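Local coordinates for protein pseudoalteromonas arctica PAMC 21717 (Pseudoalteromonas arctica, PDB 5YL7) that is a cold-active, probably calcium-stabilised serine protease of the subtilase family, from a psychrophilic bacterium, that hydrolyses peptide bonds in proteins, at residues 101-106 against 280-285; 167-172 against 195-200. All coordinates share one frame; numbering follows the deposited sequence.

How the interactions relate
Of the four segments, the one on helix 100-109 comes first along the chain and carries one half of interaction 1. The chain then runs through two neighbouring parallel strands of the central sheet, 167-170 and 195-199, which pair in interaction 2 and close a short loop around helix 180-191. Only much later does helix 280-297 return to helix 100-109 and complete interaction 1, whose long loop therefore encloses interaction 2 entirely; the two are nested and do not cross. They also touch, since the Ser171 hydroxyl is hydrogen-bonded to the carbonyl oxygen of Ser281. The turn at the end of strand 167-170 is thus joined to the helix pair that brings the probable catalytic residues together.

Interaction 1 of 2, residues 101-106 against 280-285; sequences GTHVAG and TSMAAP
The two helices that probably present the histidine and serine of a subtilisin-type catalytic triad, His100 and Ser281, pack together here through His103 and Val104 on one side and Ser281, Met282 and Pro285 on the other. The segment axes approach to 9.1 Å and run 33° from parallel, a separation bridged by side chains and not by direct hydrogen bonds. Met282 reaches across with a chain bent at chi2 and chi3, which brings its methyl CE to 3.7 Å from His103 ND1, obliquely to the ring. The sulfur makes a similarly slanted Met-aromatic contact, SD lying 5.0 Å from the centroid of the His103 ring, while CG of Met282 is 3.8 Å from CE1 of His103. The other nitrogen of that imidazole, NE2, is hydrogen-bonded to the carbonyl of Gly275, which restrains the ring that Met282 packs on.

Val104 divides its two methyls between neighbours. With CG1 anti to the backbone N (chi1 170°), that branch rests 3.9 Å from CB of Pro285, and CG2 lies 3.9 Å from Met282 CE and 3.7 Å from the Ser281 carbonyl oxygen.

Ser281 OG is hydrogen-bonded to NE2 of His100, the residue just before 101-106. Asn169 of strand 167-170 lies against Val104 and Pro285, and Ala283 touches strand 219-224, which sets the helix pair on the central sheet.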
ATOM      1  N   GLY A 101       8.228   2.353   1.522  1.00  4.23           N
ATOM      2  CA  GLY A 101       7.476   1.565   2.431  1.00  4.65           C
ATOM      3  C   GLY A 101       7.031   2.278   3.724  1.00  4.36           C
ATOM      4  O   GLY A 101       6.010   1.921   4.299  1.00  4.83           O
ATOM      5  N   THR A 102       7.764   3.308   4.112  1.00  4.91           N
ATOM      6  CA  THR A 102       7.384   4.111   5.286  1.00  4.73           C
ATOM      7  C   THR A 102       6.184   4.980   4.963  1.00  4.26           C
ATOM      8  O   THR A 102       5.266   5.091   5.743  1.00  5.14           O
ATOM      9  CB  THR A 102       8.554   4.980   5.668  1.00  5.07           C
ATOM     10  OG1 THR A 102       9.683   4.145   6.095  1.00  5.75           O
ATOM     11  CG2 THR A 102       8.212   5.917   6.856  1.00  4.96           C
ATOM     12  N   HIS A 103       6.151   5.500   3.727  1.00  4.30           N
ATOM     13  CA  HIS A 103       5.034   6.301   3.251  1.00  4.64           C
ATOM     14  C   HIS A 103       3.780   5.469   3.151  1.00  4.22           C
ATOM     15  O   HIS A 103       2.700   5.764   3.686  1.00  4.47           O
ATOM     16  CB  HIS A 103       5.442   7.009   1.973  1.00  4.66           C
ATOM     17  CG  HIS A 103       4.560   8.125   1.540  1.00  4.77           C
ATOM     18  ND1 HIS A 103       3.348   7.923   0.947  1.00  5.18           N
ATOM     19  CD2 HIS A 103       4.731   9.455   1.687  1.00  5.40           C
ATOM     20  CE1 HIS A 103       2.792   9.126   0.750  1.00  5.41           C
ATOM     21  NE2 HIS A 103       3.629  10.068   1.164  1.00  5.37           N
ATOM     22  N   VAL A 104       3.902   4.325   2.471  1.00  4.22           N
ATOM     23  CA  VAL A 104       2.769   3.395   2.294  1.00  4.15           C
ATOM     24  C   VAL A 104       2.279   2.886   3.622  1.00  3.83           C
ATOM     25  O   VAL A 104       1.047   2.867   3.856  1.00  4.38           O
ATOM     26  CB  VAL A 104       3.225   2.231   1.348  1.00  4.19           C
ATOM     27  CG1 VAL A 104       2.199   1.128   1.313  1.00  4.26           C
ATOM     28  CG2 VAL A 104       3.453   2.747  -0.042  1.00  4.69           C
ATOM     29  N   ALA A 105       3.167   2.451   4.499  1.00  4.39           N
ATOM     30  CA  ALA A 105       2.696   1.971   5.792  1.00  4.87           C
ATOM     31  C   ALA A 105       1.926   3.040   6.585  1.00  5.00           C
ATOM     32  O   ALA A 105       0.996   2.689   7.306  1.00  5.18           O
ATOM     33  CB  ALA A 105       3.841   1.394   6.618  1.00  6.01           C
ATOM     34  N   GLY A 106       2.405   4.293   6.495  1.00  4.59           N
ATOM     35  CA  GLY A 106       1.674   5.363   7.171  1.00  4.81           C
ATOM     36  C   GLY A 106       0.286   5.625   6.642  1.00  4.74           C
ATOM     37  O   GLY A 106      -0.627   5.940   7.414  1.00  5.31           O
ATOM     38  N   THR A 280      -0.080   5.146  -8.104  1.00  5.61           N
ATOM     39  CA  THR A 280      -0.950   4.014  -7.735  1.00  4.67           C
ATOM     40  C   THR A 280      -0.423   3.366  -6.434  1.00  4.91           C
ATOM     41  O   THR A 280      -1.265   2.801  -5.704  1.00  4.97           O
ATOM     42  CB  THR A 280      -1.164   3.007  -8.837  1.00  4.82           C
ATOM     43  OG1 THR A 280       0.070   2.468  -9.230  1.00  5.14           O
ATOM     44  CG2 THR A 280      -1.940   3.575  -9.993  1.00  5.39           C
ATOM     45  N   SER A 281       0.826   3.545  -6.095  1.00  5.11           N
ATOM     46  CA  SER A 281       1.372   3.064  -4.837  1.00  5.35           C
ATOM     47  C   SER A 281       0.745   3.740  -3.612  1.00  4.76           C
ATOM     48  O   SER A 281       0.812   3.179  -2.555  1.00  5.18           O
ATOM     49  CB  SER A 281       2.855   3.419  -4.738  1.00  8.77           C
ATOM     50  OG  SER A 281       3.688   2.542  -5.457  1.00 12.84           O
ATOM     51  N   MET A 282       0.236   4.962  -3.784  1.00  4.53           N
ATOM     52  CA  MET A 282      -0.401   5.736  -2.731  1.00  4.60           C
ATOM     53  C   MET A 282      -1.868   5.441  -2.698  1.00  4.42           C
ATOM     54  O   MET A 282      -2.505   5.496  -1.635  1.00  4.90           O
ATOM     55  CB  MET A 282      -0.155   7.224  -2.893  1.00  5.54           C
ATOM     56  CG  MET A 282       1.223   7.789  -2.450  1.00  6.06           C
ATOM     57  SD  MET A 282       2.645   7.189  -3.372  1.00  7.11           S
ATOM     58  CE  MET A 282       3.299   6.004  -2.213  1.00  6.70           C
ATOM     59  N   ALA A 283      -2.457   5.107  -3.852  1.00  4.26           N
ATOM     60  CA  ALA A 283      -3.882   4.720  -3.911  1.00  4.30           C
ATOM     61  C   ALA A 283      -4.118   3.368  -3.264  1.00  4.07           C
ATOM     62  O   ALA A 283      -5.068   3.180  -2.486  1.00  4.72           O
ATOM     63  CB  ALA A 283      -4.307   4.722  -5.385  1.00  4.51           C
ATOM     64  N   ALA A 284      -3.281   2.386  -3.566  1.00  4.26           N
ATOM     65  CA  ALA A 284      -3.434   1.029  -2.998  1.00  3.99           C
ATOM     66  C   ALA A 284      -3.568   0.983  -1.487  1.00  3.40           C
ATOM     67  O   ALA A 284      -4.511   0.323  -1.026  1.00  4.12           O
ATOM     68  CB  ALA A 284      -2.332   0.103  -3.529  1.00  4.75           C
ATOM     69  N   PRO A 285      -2.746   1.664  -0.731  1.00  4.14           N
ATOM     70  CA  PRO A 285      -2.873   1.525   0.790  1.00  4.11           C
ATOM     71  C   PRO A 285      -4.130   2.179   1.272  1.00  4.30           C
ATOM     72  O   PRO A 285      -4.584   1.798   2.368  1.00  4.78           O
ATOM     73  CB  PRO A 285      -1.598   2.147   1.309  1.00  4.43           C
ATOM     74  CG  PRO A 285      -1.139   3.036   0.162  1.00  4.52           C
ATOM     75  CD  PRO A 285      -1.422   2.262  -1.044  1.00  4.12           C
TER

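Interaction 2 of 2, residues 167-172 against 195-200; sequences VINMSL and VVVIAA
Val167 and Val195 begin a parallel pairing that advances one residue at a time to Met170 and Ile198. The tight part is the backbone. Ile168 N donates to Val195 O at 2.8 Å, and its own carbonyl oxygen accepts from Val197 N, also at 2.8 Å; both bonds are nearly straight, at 169° and 166° at the hydrogen. Met170 repeats the pattern, taking Val197 O at 2.9 Å through its N and receiving Ala199 N at 3.1 Å on its O. That last donor is tilted from the carbonyl plane, consistent with the end of the regular pairing.

Side chains lie side by side on both faces. Val167 sets CG2 3.9 Å from CG1 of Val195, which sits between its own backbone N and carbonyl carbon (chi1 69°). On the other face, Met170 bends at chi3 and brings CE against two partners on the adjacent strand, 3.9 Å from Val196 CG1 and 4.0 Å from Ile198 CD1.

Direct bonding ends with Ala199 N to Met170 O. Ser171, the centre of an inverse gamma turn, still packs its CA on CB of Ala199; after that the chains separate, and a water donates to both Leu172 O and Ala199 O, joining two acceptors that could not bond each other.

Helix 140-150 packs on the Ile168 and Met170 face and helix 280-297 on the Asn169 face, while helix 180-191 links the two strands: a beta-alpha-beta crossover within the three-layered alpha/beta fold of the subtilases.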
ATOM      1  N   VAL A 167      -4.843  -8.697   5.280  1.00  5.22           N
ATOM      2  CA  VAL A 167      -4.782  -7.871   4.040  1.00  4.86           C
ATOM      3  C   VAL A 167      -3.288  -7.814   3.651  1.00  4.39           C
ATOM      4  O   VAL A 167      -2.459  -7.603   4.539  1.00  5.00           O
ATOM      5  CB  VAL A 167      -5.301  -6.467   4.289  1.00  5.44           C
ATOM      6  CG1 VAL A 167      -5.213  -5.609   3.034  1.00  5.58           C
ATOM      7  CG2 VAL A 167      -6.665  -6.464   4.888  1.00  5.71           C
ATOM      8  N   ILE A 168      -3.001  -7.953   2.369  1.00  4.37           N
ATOM      9  CA  ILE A 168      -1.660  -7.651   1.804  1.00  4.71           C
ATOM     10  C   ILE A 168      -1.820  -6.431   0.964  1.00  4.92           C
ATOM     11  O   ILE A 168      -2.737  -6.327   0.114  1.00  5.78           O
ATOM     12  CB  ILE A 168      -1.143  -8.815   0.991  1.00  4.98           C
ATOM     13  CG1 ILE A 168      -0.607  -9.934   1.948  1.00  5.71           C
ATOM     14  CG2 ILE A 168      -0.113  -8.436  -0.015  1.00  5.58           C
ATOM     15  CD1 ILE A 168      -0.430 -11.251   1.261  1.00  6.80           C
ATOM     16  N   ASN A 169      -0.887  -5.496   1.104  1.00  4.41           N
ATOM     17  CA  ASN A 169      -0.704  -4.354   0.179  1.00  4.61           C
ATOM     18  C   ASN A 169       0.562  -4.504  -0.600  1.00  4.48           C
ATOM     19  O   ASN A 169       1.649  -4.668  -0.019  1.00  5.42           O
ATOM     20  CB  ASN A 169      -0.704  -3.029   0.978  1.00  4.81           C
ATOM     21  CG  ASN A 169      -0.681  -1.841   0.073  1.00  4.91           C
ATOM     22  OD1 ASN A 169      -1.730  -1.339  -0.331  1.00  6.33           O
ATOM     23  ND2 ASN A 169       0.544  -1.399  -0.345  1.00  5.67           N
ATOM     24  N   MET A 170       0.473  -4.448  -1.923  1.00  4.75           N
ATOM     25  CA  MET A 170       1.639  -4.447  -2.821  1.00  5.18           C
ATOM     26  C   MET A 170       1.561  -3.224  -3.666  1.00  4.78           C
ATOM     27  O   MET A 170       0.974  -3.140  -4.778  1.00  5.87           O
ATOM     28  CB  MET A 170       1.700  -5.677  -3.761  1.00  6.59           C
ATOM     29  CG  MET A 170       2.164  -6.908  -2.940  1.00  8.20           C
ATOM     30  SD  MET A 170       2.628  -8.309  -4.037  1.00 12.95           S
ATOM     31  CE  MET A 170       1.203  -8.563  -3.931  1.00  4.41           C
ATOM     32  N   SER A 171       2.320  -2.197  -3.259  1.00  5.13           N
ATOM     33  CA  SER A 171       2.498  -0.916  -3.994  1.00  5.78           C
ATOM     34  C   SER A 171       3.741  -1.057  -4.827  1.00  6.73           C
ATOM     35  O   SER A 171       4.779  -0.397  -4.578  1.00  9.36           O
ATOM     36  CB  SER A 171       2.599   0.201  -2.994  1.00  5.32           C
ATOM     37  OG  SER A 171       1.348   0.514  -2.451  1.00  5.31           O
ATOM     38  N   LEU A 172       3.746  -1.954  -5.784  1.00  6.41           N
ATOM     39  CA  LEU A 172       4.928  -2.352  -6.576  1.00  7.14           C
ATOM     40  C   LEU A 172       4.502  -2.992  -7.839  1.00  8.52           C
ATOM     41  O   LEU A 172       3.314  -3.406  -7.971  1.00  8.81           O
ATOM     42  CB  LEU A 172       5.857  -3.258  -5.712  1.00  8.71           C
ATOM     43  CG  LEU A 172       5.234  -4.601  -5.284  1.00  9.10           C
ATOM     44  CD1 LEU A 172       5.226  -5.667  -6.410  1.00 11.78           C
ATOM     45  CD2 LEU A 172       5.933  -5.235  -4.097  1.00 11.08           C
ATOM     46  N   VAL A 195      -6.831 -11.097   1.728  1.00  4.85           N
ATOM     47  CA  VAL A 195      -7.126 -10.311   0.529  1.00  4.98           C
ATOM     48  C   VAL A 195      -5.881  -9.582   0.065  1.00  4.60           C
ATOM     49  O   VAL A 195      -5.090  -9.103   0.889  1.00  5.62           O
ATOM     50  CB  VAL A 195      -8.338  -9.390   0.756  1.00  5.36           C
ATOM     51  CG1 VAL A 195      -8.042  -8.274   1.731  1.00  5.19           C
ATOM     52  CG2 VAL A 195      -8.891  -8.808  -0.546  1.00  6.03           C
ATOM     53  N   VAL A 196      -5.725  -9.481  -1.251  1.00  4.53           N
ATOM     54  CA  VAL A 196      -4.497  -8.946  -1.854  1.00  4.21           C
ATOM     55  C   VAL A 196      -4.836  -7.679  -2.631  1.00  4.45           C
ATOM     56  O   VAL A 196      -5.594  -7.789  -3.602  1.00  5.39           O
ATOM     57  CB  VAL A 196      -3.825 -10.003  -2.726  1.00  5.29           C
ATOM     58  CG1 VAL A 196      -2.523  -9.438  -3.272  1.00  6.35           C
ATOM     59  CG2 VAL A 196      -3.505 -11.245  -1.918  1.00  6.01           C
ATOM     60  N   VAL A 197      -4.277  -6.551  -2.230  1.00  4.34           N
ATOM     61  CA  VAL A 197      -4.532  -5.256  -2.842  1.00  4.59           C
ATOM     62  C   VAL A 197      -3.285  -4.770  -3.495  1.00  4.76           C
ATOM     63  O   VAL A 197      -2.228  -4.756  -2.871  1.00  5.14           O
ATOM     64  CB  VAL A 197      -5.011  -4.272  -1.719  1.00  5.11           C
ATOM     65  CG1 VAL A 197      -5.301  -2.892  -2.344  1.00  5.87           C
ATOM     66  CG2 VAL A 197      -6.278  -4.795  -1.040  1.00  5.16           C
ATOM     67  N   ILE A 198      -3.404  -4.320  -4.774  1.00  4.82           N
ATOM     68  CA  ILE A 198      -2.249  -4.054  -5.613  1.00  4.74           C
ATOM     69  C   ILE A 198      -2.420  -2.751  -6.368  1.00  4.76           C
ATOM     70  O   ILE A 198      -3.512  -2.386  -6.828  1.00  5.59           O
ATOM     71  CB  ILE A 198      -2.013  -5.200  -6.618  1.00  5.53           C
ATOM     72  CG1 ILE A 198      -1.897  -6.524  -5.833  1.00  6.38           C
ATOM     73  CG2 ILE A 198      -0.761  -4.916  -7.447  1.00  6.17           C
ATOM     74  CD1 ILE A 198      -1.649  -7.759  -6.669  1.00  8.49           C
ATOM     75  N   ALA A 199      -1.313  -1.991  -6.438  1.00  3.87           N
ATOM     76  CA  ALA A 199      -1.225  -0.812  -7.307  1.00  4.28           C
ATOM     77  C   ALA A 199      -1.189  -1.183  -8.758  1.00  5.13           C
ATOM     78  O   ALA A 199      -0.367  -1.989  -9.197  1.00  6.40           O
ATOM     79  CB  ALA A 199      -0.019  -0.027  -6.977  1.00  4.63           C
ATOM     80  N   ALA A 200      -2.018  -0.512  -9.587  1.00  4.82           N
ATOM     81  CA  ALA A 200      -2.099  -0.909 -11.053  1.00  5.48           C
ATOM     82  C   ALA A 200      -0.970  -0.438 -11.816  1.00  5.48           C
ATOM     83  O   ALA A 200      -0.794  -0.948 -13.008  1.00  6.87           O
ATOM     84  CB  ALA A 200      -3.364  -0.371 -11.634  1.00  5.99           C
TER
HETATM   85  O   HOH W   1       1.320  -4.004 -10.081  1.00 23.26           O